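Local coordinates for tyrosine specific protein phosphatase (Trypanosoma cruzi, PDB 4AZ1) that probably removes phosphate from phosphotyrosine side chains of proteins, as a member of the classical protein tyrosine phosphatase family, at residues K48-D53 with A95-G100; I82-P87 with T235-Y240; W194-I199 with V271-Q276. One frame throughout, in Å; residues are numbered along the deposited sequence. Where two conformers were deposited one is given.

Contact 1 (K48-D53 with A95-G100); sequences KNRYLD and APVVQG
R50 clamps onto the backbone of A95 and P96 in a mixed polar and apolar loop-to-loop contact beside the presumed active site. The loop of R50 and Y51 has the KNRY sequence of the phosphotyrosine-recognition loop of tyrosine phosphatases; A95-G100 leads from strand 90-93 into helix 101-110. NE of R50 donates to A95 O (2.8 Å, 155° at the hydrogen), and NH2 bonds the same oxygen at 3.1 Å, both from one face of the carbonyl plane. The oxygen lies almost in the guanidinium plane. NH2 also makes a weak bond of 2.9 Å to P96 O. A bend at chi3 (-68°) turns the group onto these carbonyls, while V97 CG1 sits over the centre of one guanidinium face, 4.1 Å above it, and also packs on R50 CA at 3.7 Å. Farther along, a water bridges the two loops, donating to K48 O and accepting from V97 N (3.0 Å). The extended K48 chain runs past Q99, its CE 3.8 Å from Q99 O, and carries NZ to a salt bridge with D103. R50 NH2 has a salt bridge to D131, and A95 shares backbone hydrogen bonds with S227 of the signature loop. Held at its edge by the carbonyls of A95 and, more weakly, P96, with D131 as a salt-bridge partner, the guanidinium is kept in one orientation.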
loop_
_atom_site.group_PDB
_atom_site.type_symbol
_atom_site.label_atom_id
_atom_site.label_comp_id
_atom_site.label_asym_id
_atom_site.label_seq_id
_atom_site.Cartn_x
_atom_site.Cartn_y
_atom_site.Cartn_z
ATOM N N LYS A 48 6.293 1.585 8.809
ATOM C CA LYS A 48 6.499 0.959 7.508
ATOM C C LYS A 48 7.667 -0.002 7.509
ATOM O O LYS A 48 8.049 -0.545 6.466
ATOM C CB LYS A 48 6.672 2.020 6.415
ATOM C CG LYS A 48 5.385 2.773 6.103
ATOM C CD LYS A 48 5.626 3.919 5.137
ATOM C CE LYS A 48 4.312 4.634 4.812
ATOM N NZ LYS A 48 4.548 5.903 4.073
ATOM N N ASN A 49 8.248 -0.210 8.683
ATOM C CA ASN A 49 9.297 -1.210 8.806
ATOM C C ASN A 49 8.683 -2.573 9.106
ATOM O O ASN A 49 7.876 -2.704 10.036
ATOM C CB ASN A 49 10.290 -0.788 9.890
ATOM C CG ASN A 49 11.103 0.425 9.481
ATOM O OD1 ASN A 49 11.285 0.681 8.288
ATOM N ND2 ASN A 49 11.607 1.169 10.461
ATOM N N ARG A 50 9.041 -3.578 8.310
ATOM C CA ARG A 50 8.581 -4.933 8.563
ATOM C C ARG A 50 9.163 -5.473 9.883
ATOM O O ARG A 50 8.483 -6.157 10.648
ATOM C CB ARG A 50 8.950 -5.842 7.395
ATOM C CG ARG A 50 8.409 -7.274 7.510
ATOM C CD ARG A 50 8.682 -8.103 6.234
ATOM N NE ARG A 50 7.911 -7.606 5.089
ATOM C CZ ARG A 50 6.630 -7.888 4.864
ATOM N NH1 ARG A 50 5.969 -8.682 5.692
ATOM N NH2 ARG A 50 6.001 -7.383 3.805
ATOM N N TYR A 51 10.423 -5.158 10.150
ATOM C CA TYR A 51 11.067 -5.598 11.385
ATOM C C TYR A 51 11.607 -4.376 12.129
ATOM O O TYR A 51 12.359 -3.576 11.566
ATOM C CB TYR A 51 12.194 -6.588 11.075
ATOM C CG TYR A 51 11.721 -7.804 10.310
ATOM C CD1 TYR A 51 11.136 -8.878 10.972
ATOM C CD2 TYR A 51 11.845 -7.872 8.928
ATOM C CE1 TYR A 51 10.690 -10.004 10.277
ATOM C CE2 TYR A 51 11.403 -9.005 8.211
ATOM C CZ TYR A 51 10.818 -10.059 8.900
ATOM O OH TYR A 51 10.373 -11.191 8.235
ATOM N N LEU A 52 11.224 -4.245 13.390
ATOM C CA LEU A 52 11.602 -3.084 14.195
ATOM C C LEU A 52 13.107 -2.768 14.252
ATOM O O LEU A 52 13.492 -1.597 14.196
ATOM C CB LEU A 52 11.014 -3.200 15.604
ATOM C CG LEU A 52 9.487 -3.048 15.638
ATOM C CD1 LEU A 52 8.972 -2.956 17.062
ATOM C CD2 LEU A 52 9.022 -1.844 14.806
ATOM N N ASP A 53 13.948 -3.797 14.325
ATOM C CA ASP A 53 15.393 -3.580 14.449
ATOM C C ASP A 53 16.198 -3.837 13.165
ATOM O O ASP A 53 17.430 -3.996 13.208
ATOM C CB ASP A 53 15.960 -4.426 15.592
ATOM C CG ASP A 53 15.597 -5.889 15.466
ATOM O OD1 ASP A 53 15.029 -6.277 14.417
ATOM O OD2 ASP A 53 15.886 -6.647 16.416
ATOM N N ALA A 95 10.925 -6.492 1.975
ATOM C CA ALA A 95 9.635 -6.663 1.307
ATOM C C ALA A 95 8.711 -5.626 1.957
ATOM O O ALA A 95 8.500 -5.658 3.178
ATOM C CB ALA A 95 9.094 -8.101 1.529
ATOM N N PRO A 96 8.174 -4.693 1.157
ATOM C CA PRO A 96 7.312 -3.638 1.734
ATOM C C PRO A 96 6.083 -4.222 2.432
ATOM O O PRO A 96 5.528 -5.228 1.962
ATOM C CB PRO A 96 6.873 -2.819 0.505
ATOM C CG PRO A 96 6.978 -3.813 -0.672
ATOM C CD PRO A 96 8.209 -4.650 -0.322
ATOM N N VAL A 97 5.691 -3.627 3.554
ATOM C CA VAL A 97 4.464 -4.032 4.223
ATOM C C VAL A 97 3.296 -3.411 3.464
ATOM O O VAL A 97 3.502 -2.532 2.624
ATOM C CB VAL A 97 4.450 -3.615 5.706
ATOM C CG1 VAL A 97 5.676 -4.178 6.426
ATOM C CG2 VAL A 97 4.408 -2.097 5.841
ATOM N N VAL A 98 2.083 -3.890 3.726
ATOM C CA VAL A 98 0.905 -3.439 2.980
ATOM C C VAL A 98 0.819 -1.913 2.898
ATOM O O VAL A 98 0.691 -1.353 1.810
ATOM C CB VAL A 98 -0.393 -4.057 3.548
ATOM C CG1 VAL A 98 -1.641 -3.361 2.982
ATOM C CG2 VAL A 98 -0.423 -5.550 3.222
ATOM N N GLN A 99 0.961 -1.241 4.036
ATOM C CA GLN A 99 0.846 0.213 4.044
ATOM C C GLN A 99 2.064 0.902 3.417
ATOM O O GLN A 99 2.054 2.110 3.190
ATOM C CB GLN A 99 0.579 0.737 5.458
ATOM C CG GLN A 99 -0.640 0.099 6.142
ATOM C CD GLN A 99 -1.976 0.381 5.444
ATOM O OE1 GLN A 99 -2.067 1.208 4.531
ATOM N NE2 GLN A 99 -3.026 -0.309 5.888
ATOM N N GLY A 100 3.101 0.129 3.107
ATOM C CA GLY A 100 4.296 0.678 2.489
ATOM C C GLY A 100 4.397 0.340 1.010
ATOM O O GLY A 100 5.291 0.826 0.309
HETATM O O HOH W 1 6.999 -0.939 3.803
#

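Contact 2 (I82-P87 with T235-Y240); sequences IDLDLP and TLIGAY
The Y240 ring meets L86 obliquely: L86 CD1 is 3.8 Å from Y240 CE2, and L86 CB is 4.0 Å from that same ring carbon. The two side chains run past each other in opposite senses, the leucine alongside the CD2-CE2 side of the ring. F90 adds an edge-to-face ring contact. At the hydroxyl end, P87 CD packs against Y240 OH at 3.7 Å, and the hydroxyl itself is hydrogen-bonded to H88 ND1. With CG anti to its own backbone N (chi1 167°), Y240 sends its ring off helix 232-247 toward L86 and P87. One helical turn earlier, I237 offers a single methyl, CG2, to two partners: L84 CD1 and I82 CG2, each 4.2 Å from it. No hydrogen bond links the two segments. I82, L84 and L86, alternate residues, all point CB at the helix, and P87 adds the contact at the hydroxyl. I82 ends an edge strand, 79-82, and is hydrogen-bonded through its backbone to F90. M263 touches both I82 and I237, whereas L210 and V213 pack on Y240; helix 232-247 thus packs against helices 203-215 and 255-266 and against the connection between strands 79-82 and 90-93.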
loop_
_atom_site.group_PDB
_atom_site.type_symbol
_atom_site.label_atom_id
_atom_site.label_comp_id
_atom_site.label_asym_id
_atom_site.label_seq_id
_atom_site.Cartn_x
_atom_site.Cartn_y
_atom_site.Cartn_z
ATOM N N ILE A 82 23.235 0.022 -3.050
ATOM C CA ILE A 82 24.499 -0.689 -2.934
ATOM C C ILE A 82 25.369 -0.444 -4.155
ATOM O O ILE A 82 24.981 -0.782 -5.272
ATOM C CB ILE A 82 24.297 -2.192 -2.749
ATOM C CG1 ILE A 82 23.245 -2.458 -1.661
ATOM C CG2 ILE A 82 25.645 -2.857 -2.403
ATOM C CD1 ILE A 82 23.698 -2.088 -0.259
ATOM N N ASP A 83 26.549 0.131 -3.938
ATOM C CA ASP A 83 27.469 0.434 -5.028
ATOM C C ASP A 83 28.820 -0.218 -4.730
ATOM O O ASP A 83 29.460 0.097 -3.724
ATOM C CB ASP A 83 27.623 1.956 -5.173
ATOM C CG ASP A 83 28.581 2.363 -6.302
ATOM O OD1 ASP A 83 28.565 1.743 -7.394
ATOM O OD2 ASP A 83 29.346 3.330 -6.094
ATOM N N LEU A 84 29.243 -1.139 -5.592
ATOM C CA LEU A 84 30.531 -1.812 -5.414
ATOM C C LEU A 84 31.502 -1.556 -6.572
ATOM O O LEU A 84 32.396 -2.370 -6.809
ATOM C CB LEU A 84 30.321 -3.319 -5.246
ATOM C CG LEU A 84 29.443 -3.744 -4.064
ATOM C CD1 LEU A 84 28.728 -5.063 -4.335
ATOM C CD2 LEU A 84 30.273 -3.842 -2.794
ATOM N N ASP A 85 31.325 -0.442 -7.284
ATOM C CA ASP A 85 32.199 -0.093 -8.416
ATOM C C ASP A 85 32.075 -1.144 -9.513
ATOM O O ASP A 85 33.067 -1.570 -10.104
ATOM C CB ASP A 85 33.672 0.029 -7.982
ATOM C CG ASP A 85 33.911 1.170 -7.011
ATOM O OD1 ASP A 85 33.316 2.251 -7.205
ATOM O OD2 ASP A 85 34.703 0.983 -6.058
ATOM N N LEU A 86 30.847 -1.575 -9.765
ATOM C CA LEU A 86 30.579 -2.595 -10.769
ATOM C C LEU A 86 29.588 -2.013 -11.770
ATOM O O LEU A 86 29.109 -0.890 -11.567
ATOM C CB LEU A 86 30.031 -3.848 -10.096
ATOM C CG LEU A 86 30.999 -4.489 -9.102
ATOM C CD1 LEU A 86 30.327 -5.677 -8.462
ATOM C CD2 LEU A 86 32.291 -4.901 -9.780
ATOM N N PRO A 87 29.319 -2.735 -12.878
ATOM C CA PRO A 87 28.419 -2.152 -13.882
ATOM C C PRO A 87 27.022 -1.897 -13.342
ATOM O O PRO A 87 26.368 -0.949 -13.772
ATOM C CB PRO A 87 28.386 -3.225 -14.970
ATOM C CG PRO A 87 29.767 -3.798 -14.928
ATOM C CD PRO A 87 30.059 -3.890 -13.431
ATOM N N THR A 235 23.263 -12.128 -0.194
ATOM C CA THR A 235 23.962 -13.195 -0.910
ATOM C C THR A 235 23.917 -12.985 -2.421
ATOM O O THR A 235 24.935 -13.133 -3.122
ATOM C CB THR A 235 23.334 -14.568 -0.601
ATOM O OG1 THR A 235 23.516 -14.881 0.785
ATOM C CG2 THR A 235 23.959 -15.661 -1.464
ATOM N N LEU A 236 22.733 -12.662 -2.930
ATOM C CA LEU A 236 22.579 -12.450 -4.361
ATOM C C LEU A 236 23.502 -11.336 -4.858
ATOM O O LEU A 236 24.183 -11.498 -5.864
ATOM C CB LEU A 236 21.133 -12.096 -4.696
ATOM C CG LEU A 236 20.939 -11.943 -6.210
ATOM C CD1 LEU A 236 21.466 -13.169 -6.911
ATOM C CD2 LEU A 236 19.480 -11.756 -6.555
ATOM N N ILE A 237 23.500 -10.203 -4.156
ATOM C CA ILE A 237 24.311 -9.062 -4.563
ATOM C C ILE A 237 25.802 -9.403 -4.392
ATOM O O ILE A 237 26.626 -9.060 -5.244
ATOM C CB ILE A 237 23.916 -7.774 -3.794
ATOM C CG1 ILE A 237 22.474 -7.381 -4.141
ATOM C CG2 ILE A 237 24.853 -6.628 -4.152
ATOM C CD1 ILE A 237 21.852 -6.327 -3.211
ATOM N N GLY A 238 26.133 -10.129 -3.327
ATOM C CA GLY A 238 27.513 -10.542 -3.095
ATOM C C GLY A 238 28.034 -11.496 -4.160
ATOM O O GLY A 238 29.177 -11.378 -4.627
ATOM N N ALA A 239 27.195 -12.452 -4.544
ATOM C CA ALA A 239 27.563 -13.407 -5.582
ATOM C C ALA A 239 27.771 -12.686 -6.910
ATOM O O ALA A 239 28.719 -12.992 -7.644
ATOM C CB ALA A 239 26.500 -14.504 -5.721
ATOM N N TYR A 240 26.880 -11.745 -7.224
ATOM C CA TYR A 240 27.034 -10.928 -8.431
ATOM C C TYR A 240 28.399 -10.250 -8.418
ATOM O O TYR A 240 29.147 -10.306 -9.401
ATOM C CB TYR A 240 25.949 -9.853 -8.534
ATOM C CG TYR A 240 26.264 -8.811 -9.597
ATOM C CD1 TYR A 240 25.988 -9.053 -10.942
ATOM C CD2 TYR A 240 26.853 -7.585 -9.261
ATOM C CE1 TYR A 240 26.298 -8.104 -11.935
ATOM C CE2 TYR A 240 27.163 -6.633 -10.245
ATOM C CZ TYR A 240 26.877 -6.902 -11.577
ATOM O OH TYR A 240 27.173 -5.965 -12.544
#

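Contact 3 (W194-I199 with V271-Q276); sequences WPDHGI and VQRMEQ
The WPD loop, W194-P195-D196, meets the glutamine-bearing loop that leads into helix 274-288, and D196 and R273 form the central pair. Extended from CG to NE, the R273 chain carries its guanidinium across to D196 for a two-pronged, side-on salt bridge: NE bonds D196 OD1 at 2.8 Å (167° at the hydrogen) and NH2 bonds D196 OD2 at 2.9 Å. Both oxygens are met on the syn side, though the planes are 38° apart. H197 stacks on one face of the same guanidinium, its NE2 3.2 Å from R273 CZ and the planes 20° apart, while the Q272 amide covers part of the opposite face. D196 OD2 has a second salt bridge, to K129. A water joins D196 OD1, Q272 OE1 and Q276 NE2; another links G198 O with E275 OE2. W194 CZ2 rests on Q276 CG at 3.9 Å. W194 NE1 donates to G198 O (2.8 Å) across the type II turn P195-G198, and Q276 OE1 accepts from R273 N. Proximity of these loops is characteristic of the tyrosine phosphatase active site; in relatives the loop aspartate is the general acid and a glutamine helps place a water, roles inferred from sequence for D196 and the loop glutamines.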
loop_
_atom_site.group_PDB
_atom_site.type_symbol
_atom_site.label_atom_id
_atom_site.label_comp_id
_atom_site.label_asym_id
_atom_site.label_seq_id
_atom_site.Cartn_x
_atom_site.Cartn_y
_atom_site.Cartn_z
ATOM N N TRP A 194 14.632 -21.057 -2.628
ATOM C CA TRP A 194 15.642 -20.882 -1.595
ATOM C C TRP A 194 14.989 -20.332 -0.312
ATOM O O TRP A 194 14.831 -19.119 -0.149
ATOM C CB TRP A 194 16.737 -19.941 -2.107
ATOM C CG TRP A 194 17.819 -19.683 -1.107
ATOM C CD1 TRP A 194 18.047 -20.374 0.048
ATOM C CD2 TRP A 194 18.826 -18.664 -1.170
ATOM N NE1 TRP A 194 19.133 -19.859 0.698
ATOM C CE2 TRP A 194 19.628 -18.805 -0.020
ATOM C CE3 TRP A 194 19.127 -17.652 -2.086
ATOM C CZ2 TRP A 194 20.711 -17.970 0.241
ATOM C CZ3 TRP A 194 20.205 -16.819 -1.823
ATOM C CH2 TRP A 194 20.982 -16.988 -0.672
ATOM N N PRO A 195 14.608 -21.228 0.610
ATOM C CA PRO A 195 13.904 -20.746 1.807
ATOM C C PRO A 195 14.873 -20.095 2.803
ATOM O O PRO A 195 16.052 -20.482 2.862
ATOM C CB PRO A 195 13.323 -22.035 2.408
ATOM C CG PRO A 195 14.357 -23.098 2.037
ATOM C CD PRO A 195 14.904 -22.674 0.666
ATOM N N ASP A 196 14.395 -19.111 3.561
ATOM C CA ASP A 196 15.199 -18.555 4.652
ATOM C C ASP A 196 15.684 -19.688 5.562
ATOM O O ASP A 196 14.976 -20.678 5.739
ATOM C CB ASP A 196 14.377 -17.559 5.467
ATOM C CG ASP A 196 15.241 -16.662 6.320
ATOM O OD1 ASP A 196 16.493 -16.703 6.166
ATOM O OD2 ASP A 196 14.668 -15.901 7.122
ATOM N N HIS A 197 16.899 -19.544 6.101
ATOM C CA HIS A 197 17.556 -20.572 6.943
ATOM C C HIS A 197 18.016 -21.805 6.170
ATOM O O HIS A 197 18.501 -22.755 6.780
ATOM C CB HIS A 197 16.678 -21.030 8.127
ATOM C CG HIS A 197 16.323 -19.934 9.087
ATOM N ND1 HIS A 197 15.144 -19.218 8.996
ATOM C CD2 HIS A 197 16.974 -19.446 10.165
ATOM C CE1 HIS A 197 15.093 -18.334 9.974
ATOM N NE2 HIS A 197 16.191 -18.447 10.699
ATOM N N GLY A 198 17.850 -21.809 4.848
ATOM C CA GLY A 198 18.333 -22.917 4.034
ATOM C C GLY A 198 19.320 -22.435 2.978
ATOM O O GLY A 198 19.811 -21.306 3.056
ATOM N N ILE A 199 19.611 -23.286 1.993
ATOM C CA ILE A 199 20.440 -22.914 0.840
ATOM C C ILE A 199 19.676 -23.182 -0.474
ATOM O O ILE A 199 18.669 -23.899 -0.471
ATOM C CB ILE A 199 21.759 -23.693 0.842
ATOM C CG1 ILE A 199 21.481 -25.186 0.719
ATOM C CG2 ILE A 199 22.559 -23.397 2.123
ATOM C CD1 ILE A 199 22.746 -26.022 0.543
ATOM N N VAL A 271 24.092 -9.890 4.408
ATOM C CA VAL A 271 24.393 -11.303 4.640
ATOM C C VAL A 271 24.209 -11.622 6.129
ATOM O O VAL A 271 25.114 -11.464 6.953
ATOM C CB VAL A 271 25.773 -11.738 4.111
ATOM C CG1 VAL A 271 25.901 -13.249 4.214
ATOM C CG2 VAL A 271 25.939 -11.297 2.648
ATOM N N GLN A 272 23.001 -12.067 6.445
ATOM C CA GLN A 272 22.503 -12.165 7.802
ATOM C C GLN A 272 22.905 -13.483 8.472
ATOM O O GLN A 272 23.099 -13.523 9.673
ATOM C CB GLN A 272 20.974 -12.059 7.730
ATOM C CG GLN A 272 20.217 -12.089 9.052
ATOM C CD GLN A 272 18.710 -11.923 8.820
ATOM O OE1 GLN A 272 18.214 -12.149 7.709
ATOM N NE2 GLN A 272 17.989 -11.515 9.855
ATOM N N ARG A 273 23.021 -14.557 7.693
ATOM C CA ARG A 273 23.211 -15.893 8.267
ATOM C C ARG A 273 24.441 -16.542 7.689
ATOM O O ARG A 273 24.807 -16.270 6.545
ATOM C CB ARG A 273 21.987 -16.789 7.992
ATOM C CG ARG A 273 20.672 -16.150 8.407
ATOM C CD ARG A 273 19.523 -17.168 8.445
ATOM N NE ARG A 273 18.213 -16.508 8.387
ATOM C CZ ARG A 273 17.645 -15.874 9.419
ATOM N NH1 ARG A 273 18.284 -15.790 10.586
ATOM N NH2 ARG A 273 16.442 -15.313 9.286
ATOM N N MET A 274 25.062 -17.414 8.478
ATOM C CA MET A 274 26.323 -18.036 8.090
ATOM C C MET A 274 26.189 -18.765 6.746
ATOM O O MET A 274 27.046 -18.639 5.861
ATOM C CB MET A 274 26.801 -18.985 9.197
ATOM C CG MET A 274 28.163 -19.634 8.948
ATOM S SD MET A 274 28.041 -21.101 7.881
ATOM C CE MET A 274 27.498 -22.328 9.079
ATOM N N GLU A 275 25.108 -19.522 6.583
ATOM C CA GLU A 275 24.954 -20.319 5.369
ATOM C C GLU A 275 24.711 -19.421 4.168
ATOM O O GLU A 275 24.999 -19.817 3.043
ATOM C CB GLU A 275 23.848 -21.380 5.503
ATOM C CG GLU A 275 22.456 -20.815 5.541
ATOM C CD GLU A 275 22.059 -20.319 6.919
ATOM O OE1 GLU A 275 22.906 -20.360 7.851
ATOM O OE2 GLU A 275 20.889 -19.898 7.063
ATOM N N GLN A 276 24.220 -18.201 4.395
ATOM C CA GLN A 276 24.042 -17.276 3.273
ATOM C C GLN A 276 25.402 -16.765 2.784
ATOM O O GLN A 276 25.586 -16.546 1.598
ATOM C CB GLN A 276 23.108 -16.109 3.650
ATOM C CG GLN A 276 21.623 -16.533 3.770
ATOM C CD GLN A 276 20.815 -15.546 4.601
ATOM O OE1 GLN A 276 21.367 -14.561 5.103
ATOM N NE2 GLN A 276 19.513 -15.815 4.770
HETATM O O HOH W 2 17.586 -14.055 6.041
HETATM O O HOH W 3 19.374 -19.102 4.703
#

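Following the chain, contact 1 closes first, drawing the recognition loop after helix 40-44 back to the loop before helix 101-110. Contact 2 opens within that loop, just after strand 79-82, and closes only at helix 232-247, so the two cross; they lie on opposite sides of the chain's centre. Contact 3 starts after contact 1 has closed, beyond strand 184-191, and ends past helix 232-247, thereby crossing contact 2. Helix 232-247 joins these two physically: T235 OG1 lies 2.8 Å from Q276 O, a probable hydrogen bond, and T235 CG2 packs on W194. Contacts 1 and 3 do not touch, but S227 and R232 of the signature loop reach one each.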